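Local coordinates for nitrilotriacetate monooxygenase (Burkholderia pseudomallei, PDB 3SDO), which probably acts as an FMN-dependent monooxygenase of the bacterial luciferase-like family, incorporating oxygen from molecular oxygen into an organic substrate such as nitrilotriacetate, at residues N108-F113 and G202-R207; S115-S120 and G212-F217; S81-L86 and I93-T98. All blocks are in the same frame, centred on the assembly; numbering follows the deposited sequence.

Overall arrangement
All three contacts lie on one flank of a TIM-barrel-like fold, where outer helices meet strands and connecting loops, near the second subunit. Contacts 1 and 2 share helix 106-119 and have centres about 11 Å apart; Ile206 CD1 packs against Ser115 CA at 3.5 Å. Contact 3, about 10 Å from contact 2 between centres, joins the preceding helix and strand, and Leu116 CD1 reaches Leu83 O at 3.6 Å. Contacts 1 and 3, with centres about 17 Å apart, meet where Phe113 CZ touches Gly97 O. Contact 3 holds Thr98, predicted to bind FMN; contacts 1 and 2 lie away from such sites of their own chain, but Arg111 bonds to predicted FMN-binding Asp61 of the second subunit.

Contact 1: N108-F113 and G202-R207; sequences NVARQF and GPLNIR
Leu204 reaches from the loop segment 202-207 to helix 108-113 and lays its CD1 methyl on the aliphatic stem of Arg111, 3.5 Å from CG. The same methyl lies 4.0 Å from Ala110 CB. This is the close-packed part of the contact: CG of Leu204 stands anti to its backbone N (chi1 -158°), which helps to carry the branched end to the helix, and the small Ala110 leaves room for both methyls.

The polar side is bridged by a water rather than filled by methyl groups. Arg111 runs out from the helix and bends at chi3 (69°), bringing NE to 2.9 Å from Asn205 OD1. Guanidinium and amide planes are 65° apart, and Asn205 ND2 sits over one guanidinium face, displaced from the centre of the group. Water 1 lies at the guanidinium edge, in plane, and accepts a bond from Arg111 NH2 at 2.9 Å; it can donate to Asn205 OD1, 3.0 Å away, though other acceptors compete for its protons.

The strongest partner of Arg111 is Asp61 of the second subunit, salt-bridged to NH2 and predicted to bind FMN, so Arg111 is probably a second-shell residue of that subunit's site. Arginine suits this place: its stem packs against leucine, while its buried positive charge is probably balanced largely by the aspartate across the subunit boundary.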
loop_
_atom_site.group_PDB
_atom_site.type_symbol
_atom_site.label_atom_id
_atom_site.label_comp_id
_atom_site.label_asym_id
_atom_site.label_seq_id
_atom_site.Cartn_x
_atom_site.Cartn_y
_atom_site.Cartn_z
ATOM N N ASN A 108 4.507 -1.196 -11.483
ATOM C CA ASN A 108 3.612 -1.167 -10.324
ATOM C C ASN A 108 4.160 -0.281 -9.198
ATOM O O ASN A 108 3.408 0.437 -8.554
ATOM C CB ASN A 108 3.360 -2.593 -9.771
ATOM C CG ASN A 108 2.517 -3.444 -10.708
ATOM O OD1 ASN A 108 1.713 -2.913 -11.477
ATOM N ND2 ASN A 108 2.704 -4.772 -10.657
ATOM N N VAL A 109 5.461 -0.380 -8.930
ATOM C CA VAL A 109 6.098 0.474 -7.936
ATOM C C VAL A 109 5.918 1.936 -8.294
ATOM O O VAL A 109 5.509 2.756 -7.463
ATOM C CB VAL A 109 7.598 0.124 -7.781
ATOM C CG1 VAL A 109 8.312 1.153 -6.856
ATOM C CG2 VAL A 109 7.735 -1.314 -7.224
ATOM N N ALA A 110 6.208 2.266 -9.537
ATOM C CA ALA A 110 6.067 3.633 -9.997
ATOM C C ALA A 110 4.635 4.165 -9.785
ATOM O O ALA A 110 4.453 5.281 -9.253
ATOM C CB ALA A 110 6.508 3.742 -11.461
ATOM N N ARG A 111 3.634 3.370 -10.158
ATOM C CA ARG A 111 2.231 3.780 -10.030
ATOM C C ARG A 111 1.804 3.916 -8.588
ATOM O O ARG A 111 1.139 4.883 -8.235
ATOM C CB ARG A 111 1.276 2.774 -10.696
ATOM C CG ARG A 111 1.287 2.734 -12.221
ATOM C CD ARG A 111 0.148 1.874 -12.733
ATOM N NE ARG A 111 -1.156 2.492 -12.506
ATOM C CZ ARG A 111 -2.295 1.834 -12.300
ATOM N NH1 ARG A 111 -2.327 0.509 -12.238
ATOM N NH2 ARG A 111 -3.412 2.519 -12.123
ATOM N N GLN A 112 2.182 2.959 -7.748
ATOM C CA GLN A 112 1.691 2.948 -6.385
ATOM C C GLN A 112 2.308 4.075 -5.597
ATOM O O GLN A 112 1.583 4.809 -4.926
ATOM C CB GLN A 112 1.881 1.578 -5.704
ATOM C CG GLN A 112 1.003 0.502 -6.310
ATOM C CD GLN A 112 0.980 -0.783 -5.510
ATOM O OE1 GLN A 112 1.993 -1.209 -4.969
ATOM N NE2 GLN A 112 -0.189 -1.410 -5.430
ATOM N N PHE A 113 3.622 4.270 -5.716
ATOM C CA PHE A 113 4.267 5.437 -5.099
ATOM C C PHE A 113 3.847 6.799 -5.701
ATOM O O PHE A 113 3.685 7.765 -4.947
ATOM C CB PHE A 113 5.803 5.302 -5.065
ATOM C CG PHE A 113 6.297 4.452 -3.943
ATOM C CD1 PHE A 113 6.291 4.928 -2.635
ATOM C CD2 PHE A 113 6.741 3.170 -4.168
ATOM C CE1 PHE A 113 6.750 4.146 -1.598
ATOM C CE2 PHE A 113 7.180 2.388 -3.107
ATOM C CZ PHE A 113 7.164 2.900 -1.817
ATOM N N GLY A 202 6.479 2.022 -21.134
ATOM C CA GLY A 202 5.797 3.229 -20.653
ATOM C C GLY A 202 4.872 3.738 -21.746
ATOM O O GLY A 202 4.632 3.038 -22.724
ATOM N N PRO A 203 4.300 4.941 -21.572
ATOM C CA PRO A 203 4.442 5.824 -20.447
ATOM C C PRO A 203 3.660 5.341 -19.231
ATOM O O PRO A 203 2.839 4.422 -19.326
ATOM C CB PRO A 203 3.818 7.136 -20.941
ATOM C CG PRO A 203 3.306 6.888 -22.332
ATOM C CD PRO A 203 3.272 5.420 -22.511
ATOM N N LEU A 204 3.928 5.979 -18.101
ATOM C CA LEU A 204 3.113 5.815 -16.907
ATOM C C LEU A 204 1.753 6.484 -17.094
ATOM O O LEU A 204 1.641 7.463 -17.861
ATOM C CB LEU A 204 3.833 6.446 -15.719
ATOM C CG LEU A 204 3.426 5.944 -14.327
ATOM C CD1 LEU A 204 3.691 4.427 -14.155
ATOM C CD2 LEU A 204 4.156 6.712 -13.249
ATOM N N ASN A 205 0.739 5.979 -16.373
ATOM C CA ASN A 205 -0.628 6.505 -16.453
ATOM C C ASN A 205 -1.030 7.346 -15.234
ATOM O O ASN A 205 -2.197 7.405 -14.850
ATOM C CB ASN A 205 -1.654 5.395 -16.745
ATOM C CG ASN A 205 -1.690 4.320 -15.687
ATOM O OD1 ASN A 205 -0.911 4.336 -14.739
ATOM N ND2 ASN A 205 -2.600 3.367 -15.854
ATOM N N ILE A 206 -0.049 8.031 -14.657
ATOM C CA ILE A 206 -0.315 9.015 -13.610
ATOM C C ILE A 206 0.763 10.096 -13.670
ATOM O O ILE A 206 1.924 9.838 -14.048
ATOM C CB ILE A 206 -0.400 8.362 -12.229
ATOM C CG1 ILE A 206 -0.841 9.387 -11.182
ATOM C CG2 ILE A 206 0.949 7.711 -11.864
ATOM C CD1 ILE A 206 -1.177 8.762 -9.814
ATOM N N ARG A 207 0.355 11.309 -13.320
ATOM C CA ARG A 207 1.208 12.496 -13.433
ATOM C C ARG A 207 2.194 12.618 -12.264
ATOM O O ARG A 207 2.194 11.789 -11.334
ATOM C CB ARG A 207 0.336 13.753 -13.498
ATOM C CG ARG A 207 -0.509 14.013 -12.239
ATOM C CD ARG A 207 -0.946 15.445 -12.204
ATOM N NE ARG A 207 0.214 16.324 -12.034
ATOM C CZ ARG A 207 0.266 17.594 -12.390
ATOM N NH1 ARG A 207 -0.796 18.186 -12.939
ATOM N NH2 ARG A 207 1.393 18.288 -12.192
HETATM O O HOH W 1 -2.355 5.167 -12.289
#

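Contact 2: S115-S120 and G212-F217; sequences SLDLIS and GQPVIF
Asp117 and Pro214 meet by van der Waals contact, without a hydrogen bond between them. The carboxylate oxygen OD2 of Asp117 lies 3.5 Å from Pro214 CD and 3.7 Å from Pro214 CG, so it sits over one face of the proline ring, on the side of N, CD and CG. It also comes within 3.4 Å of Pro214 N, which, as a tertiary amide nitrogen, carries no hydrogen. Behind it, Asp117 CG is 4.1 Å from Pro214 CG. Proline suits this position because it offers a compact apolar ring where the chain turns into strand 215-217; Trp165 and Ala124 also pack on that ring.

The polar interactions of the carboxylate are made with residues beyond the two segments. OD2 is hydrogen-bonded to Ser209 OG, while OD1 takes bonds from Gln211 NE2 and from the backbone N of Ala124. The buried aspartate is therefore held through both oxygens, and these bonds would probably favour its ionised form. They join the last turn of the helix to the loop before Pro214 and to Ala124, the first residue of the following strand, 124-129.

Backbone hydrogen bonds define the two elements that meet here. Within the helix, Ile119 N bonds to Ser115 O at 2.9 Å, whereas Val215 and Phe217 form backbone bonds with strand 124-129, and Ile216 does so with Asp234 and Ala235. Helix 106-119 connects strands 94-100 and 124-129 and packs on the outside of the parallel sheet, the layout expected of the TIM-barrel clan to which luciferase-like monooxygenases belong.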
loop_
_atom_site.group_PDB
_atom_site.type_symbol
_atom_site.label_atom_id
_atom_site.label_comp_id
_atom_site.label_asym_id
_atom_site.label_seq_id
_atom_site.Cartn_x
_atom_site.Cartn_y
_atom_site.Cartn_z
ATOM N N SER A 115 0.930 7.507 -6.934
ATOM C CA SER A 115 -0.447 7.711 -6.504
ATOM C C SER A 115 -0.461 8.170 -5.046
ATOM O O SER A 115 -1.164 9.120 -4.697
ATOM C CB SER A 115 -1.273 6.434 -6.760
ATOM O OG SER A 115 -2.637 6.546 -6.392
ATOM N N LEU A 116 0.323 7.513 -4.194
ATOM C CA LEU A 116 0.513 8.002 -2.823
ATOM C C LEU A 116 1.009 9.454 -2.825
ATOM O O LEU A 116 0.493 10.302 -2.077
ATOM C CB LEU A 116 1.482 7.089 -2.050
ATOM C CG LEU A 116 2.006 7.547 -0.683
ATOM C CD1 LEU A 116 0.833 7.601 0.342
ATOM C CD2 LEU A 116 3.165 6.633 -0.200
ATOM N N ASP A 117 1.968 9.753 -3.690
ATOM C CA ASP A 117 2.546 11.097 -3.782
ATOM C C ASP A 117 1.511 12.119 -4.204
ATOM O O ASP A 117 1.494 13.229 -3.653
ATOM C CB ASP A 117 3.739 11.127 -4.764
ATOM C CG ASP A 117 4.844 12.136 -4.376
ATOM O OD1 ASP A 117 4.951 12.558 -3.211
ATOM O OD2 ASP A 117 5.631 12.477 -5.272
ATOM N N LEU A 118 0.649 11.770 -5.176
ATOM C CA LEU A 118 -0.360 12.713 -5.654
ATOM C C LEU A 118 -1.474 12.920 -4.601
ATOM O O LEU A 118 -1.895 14.038 -4.330
ATOM C CB LEU A 118 -0.944 12.240 -6.969
ATOM C CG LEU A 118 -1.636 13.283 -7.830
ATOM C CD1 LEU A 118 -0.632 14.352 -8.322
ATOM C CD2 LEU A 118 -2.323 12.607 -9.018
ATOM N N ILE A 119 -1.928 11.828 -3.991
ATOM C CA ILE A 119 -2.976 11.902 -2.975
ATOM C C ILE A 119 -2.522 12.747 -1.787
ATOM O O ILE A 119 -3.313 13.528 -1.230
ATOM C CB ILE A 119 -3.387 10.494 -2.483
ATOM C CG1 ILE A 119 -4.147 9.763 -3.592
ATOM C CG2 ILE A 119 -4.252 10.618 -1.181
ATOM C CD1 ILE A 119 -4.273 8.219 -3.412
ATOM N N SER A 120 -1.243 12.595 -1.427
ATOM C CA SER A 120 -0.660 13.235 -0.269
ATOM C C SER A 120 -0.151 14.654 -0.538
ATOM O O SER A 120 0.324 15.303 0.367
ATOM C CB SER A 120 0.518 12.387 0.285
ATOM O OG SER A 120 1.657 12.397 -0.581
ATOM N N GLY A 212 7.576 16.690 -7.499
ATOM C CA GLY A 212 8.188 16.193 -8.747
ATOM C C GLY A 212 8.162 14.682 -8.818
ATOM O O GLY A 212 7.476 14.090 -9.667
ATOM N N GLN A 213 8.924 14.072 -7.919
ATOM C CA GLN A 213 8.955 12.643 -7.725
ATOM C C GLN A 213 9.114 12.344 -6.239
ATOM O O GLN A 213 9.633 13.180 -5.471
ATOM C CB GLN A 213 10.177 12.027 -8.404
ATOM C CG GLN A 213 10.319 12.278 -9.886
ATOM C CD GLN A 213 11.507 11.511 -10.467
ATOM O OE1 GLN A 213 12.363 10.996 -9.728
ATOM N NE2 GLN A 213 11.553 11.421 -11.785
ATOM N N PRO A 214 8.735 11.124 -5.831
ATOM C CA PRO A 214 8.959 10.742 -4.458
ATOM C C PRO A 214 10.450 10.722 -4.103
ATOM O O PRO A 214 11.295 10.509 -4.979
ATOM C CB PRO A 214 8.364 9.333 -4.380
ATOM C CG PRO A 214 7.429 9.226 -5.501
ATOM C CD PRO A 214 7.926 10.128 -6.569
ATOM N N VAL A 215 10.747 10.981 -2.835
ATOM C CA VAL A 215 12.123 11.004 -2.324
ATOM C C VAL A 215 12.681 9.565 -2.166
ATOM O O VAL A 215 11.980 8.639 -1.671
ATOM C CB VAL A 215 12.181 11.759 -0.991
ATOM C CG1 VAL A 215 13.623 11.865 -0.460
ATOM C CG2 VAL A 215 11.571 13.166 -1.166
ATOM N N ILE A 216 13.917 9.361 -2.613
ATOM C CA ILE A 216 14.532 8.042 -2.526
ATOM C C ILE A 216 15.377 7.933 -1.261
ATOM O O ILE A 216 16.323 8.719 -1.049
ATOM C CB ILE A 216 15.419 7.727 -3.755
ATOM C CG1 ILE A 216 14.625 7.852 -5.049
ATOM C CG2 ILE A 216 16.047 6.314 -3.651
ATOM C CD1 ILE A 216 13.312 7.080 -5.097
ATOM N N PHE A 217 15.012 6.951 -0.437
ATOM C CA PHE A 217 15.749 6.551 0.747
ATOM C C PHE A 217 16.459 5.237 0.450
ATOM O O PHE A 217 15.944 4.387 -0.293
ATOM C CB PHE A 217 14.789 6.352 1.928
ATOM C CG PHE A 217 14.304 7.635 2.536
ATOM C CD1 PHE A 217 13.425 8.442 1.864
ATOM C CD2 PHE A 217 14.717 8.008 3.797
ATOM C CE1 PHE A 217 12.982 9.605 2.424
ATOM C CE2 PHE A 217 14.311 9.192 4.361
ATOM C CZ PHE A 217 13.455 9.994 3.673
#

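Contact 3: S81-L86 and I93-T98; sequences SLLSAL and IGLVGT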
loop_
_atom_site.group_PDB
_atom_site.type_symbol
_atom_site.label_atom_id
_atom_site.label_comp_id
_atom_site.label_asym_id
_atom_site.label_seq_id
_atom_site.Cartn_x
_atom_site.Cartn_y
_atom_site.Cartn_z
ATOM N N SER A 81 -0.737 0.679 1.273
ATOM C CA SER A 81 -2.040 0.809 1.906
ATOM C C SER A 81 -1.962 1.642 3.196
ATOM O O SER A 81 -2.745 2.571 3.387
ATOM C CB SER A 81 -2.683 -0.553 2.214
ATOM O OG SER A 81 -1.829 -1.413 2.961
ATOM N N LEU A 82 -1.028 1.310 4.082
ATOM C CA LEU A 82 -0.937 2.027 5.362
ATOM C C LEU A 82 -0.641 3.516 5.145
ATOM O O LEU A 82 -1.290 4.386 5.738
ATOM C CB LEU A 82 0.118 1.376 6.285
ATOM C CG LEU A 82 0.387 2.078 7.635
ATOM C CD1 LEU A 82 -0.842 2.186 8.523
ATOM C CD2 LEU A 82 1.530 1.367 8.382
ATOM N N LEU A 83 0.325 3.812 4.283
ATOM C CA LEU A 83 0.752 5.189 4.084
ATOM C C LEU A 83 -0.331 6.033 3.395
ATOM O O LEU A 83 -0.487 7.226 3.693
ATOM C CB LEU A 83 2.060 5.214 3.292
ATOM C CG LEU A 83 3.283 4.783 4.120
ATOM C CD1 LEU A 83 4.515 4.664 3.202
ATOM C CD2 LEU A 83 3.575 5.745 5.283
ATOM N N SER A 84 -1.112 5.393 2.529
ATOM C CA SER A 84 -2.159 6.077 1.786
ATOM C C SER A 84 -3.306 6.464 2.737
ATOM O O SER A 84 -3.835 7.566 2.675
ATOM C CB SER A 84 -2.668 5.180 0.650
ATOM O OG SER A 84 -1.665 4.947 -0.336
ATOM N N ALA A 85 -3.664 5.542 3.635
ATOM C CA ALA A 85 -4.640 5.815 4.695
ATOM C C ALA A 85 -4.127 6.927 5.662
ATOM O O ALA A 85 -4.871 7.826 6.013
ATOM C CB ALA A 85 -4.988 4.495 5.452
ATOM N N LEU A 86 -2.857 6.864 6.063
ATOM C CA LEU A 86 -2.269 7.868 6.949
ATOM C C LEU A 86 -2.221 9.269 6.300
ATOM O O LEU A 86 -2.429 10.282 6.988
ATOM C CB LEU A 86 -0.840 7.466 7.396
ATOM C CG LEU A 86 -0.749 6.304 8.398
ATOM C CD1 LEU A 86 0.686 6.000 8.692
ATOM C CD2 LEU A 86 -1.508 6.617 9.681
ATOM N N ILE A 93 3.371 15.735 7.392
ATOM C CA ILE A 93 4.419 14.757 7.630
ATOM C C ILE A 93 4.679 13.887 6.388
ATOM O O ILE A 93 3.752 13.463 5.689
ATOM C CB ILE A 93 4.145 13.925 8.879
ATOM C CG1 ILE A 93 5.401 13.165 9.330
ATOM C CG2 ILE A 93 2.992 12.934 8.636
ATOM C CD1 ILE A 93 5.320 12.663 10.793
ATOM N N GLY A 94 5.945 13.640 6.099
ATOM C CA GLY A 94 6.307 12.760 4.990
ATOM C C GLY A 94 5.918 11.317 5.246
ATOM O O GLY A 94 5.697 10.896 6.383
ATOM N N LEU A 95 5.806 10.560 4.165
ATOM C CA LEU A 95 5.236 9.211 4.200
ATOM C C LEU A 95 6.161 8.309 3.422
ATOM O O LEU A 95 6.054 8.218 2.191
ATOM C CB LEU A 95 3.850 9.234 3.558
ATOM C CG LEU A 95 2.893 10.237 4.191
ATOM C CD1 LEU A 95 1.694 10.517 3.237
ATOM C CD2 LEU A 95 2.422 9.711 5.554
ATOM N N VAL A 96 7.065 7.650 4.141
ATOM C CA VAL A 96 8.136 6.902 3.527
ATOM C C VAL A 96 7.905 5.411 3.747
ATOM O O VAL A 96 7.735 4.953 4.888
ATOM C CB VAL A 96 9.477 7.318 4.112
ATOM C CG1 VAL A 96 10.630 6.496 3.493
ATOM C CG2 VAL A 96 9.680 8.829 3.904
ATOM N N GLY A 97 7.926 4.668 2.648
ATOM C CA GLY A 97 7.653 3.252 2.668
ATOM C C GLY A 97 8.683 2.369 2.018
ATOM O O GLY A 97 9.203 2.656 0.939
ATOM N N THR A 98 8.980 1.261 2.677
ATOM C CA THR A 98 9.867 0.260 2.091
ATOM C C THR A 98 9.189 -0.549 0.977
ATOM O O THR A 98 8.050 -0.974 1.105
ATOM C CB THR A 98 10.403 -0.701 3.182
ATOM O OG1 THR A 98 11.308 0.009 4.026
ATOM C CG2 THR A 98 11.130 -1.900 2.575
#
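Leu95 is the first residue of segment 93-98 to meet helix 81-86. Its CB lies 3.9 Å from Leu83 CD2, and its CD2 comes to 4.4 Å from Leu86 CB, so the leucine fits between two residues that stand one helical turn apart. The side chains of Leu83 and Leu95 run antiparallel alongside each other. CG of Leu95 lies anti to the carbonyl carbon (chi1 -56°), and its CD1 methyl passes 4.0 Å from the backbone O of Leu83.

At Val96 the side chain turns away from the helix, and the backbone makes the contact: its carbonyl carbon C is 3.5 Å from Leu83 CD1. The beta-branched valine suits the strand and packs on Phe58 of the neighbouring strand.

Gly97 follows, with its N and CA each 3.5 Å from that same Leu83 methyl. With no side chain on Gly97, the CD1 methyl can lie directly on the strand backbone. The two branches of Leu83 consequently divide the strand between them, CD2 on Leu95 and CD1 on the peptide joining Val96 to Gly97. Thr98, a predicted FMN-binding residue, comes next and is hydrogen-bonded through OG1 to Asn127 ND2.

The axes of helix 81-86 and strand 94-98 approach to 8.8 Å and run antiparallel, at 172°, within the beta-alpha-beta crossover from strand 56-59 through helix 79-88 to strand 94-100. Strand 94-100 lies between parallel strands 56-59 and 124-129, while helix 79-88 has helix 39-51 against Leu82 and Leu86 and helix 106-119 against Leu83 and Ser84.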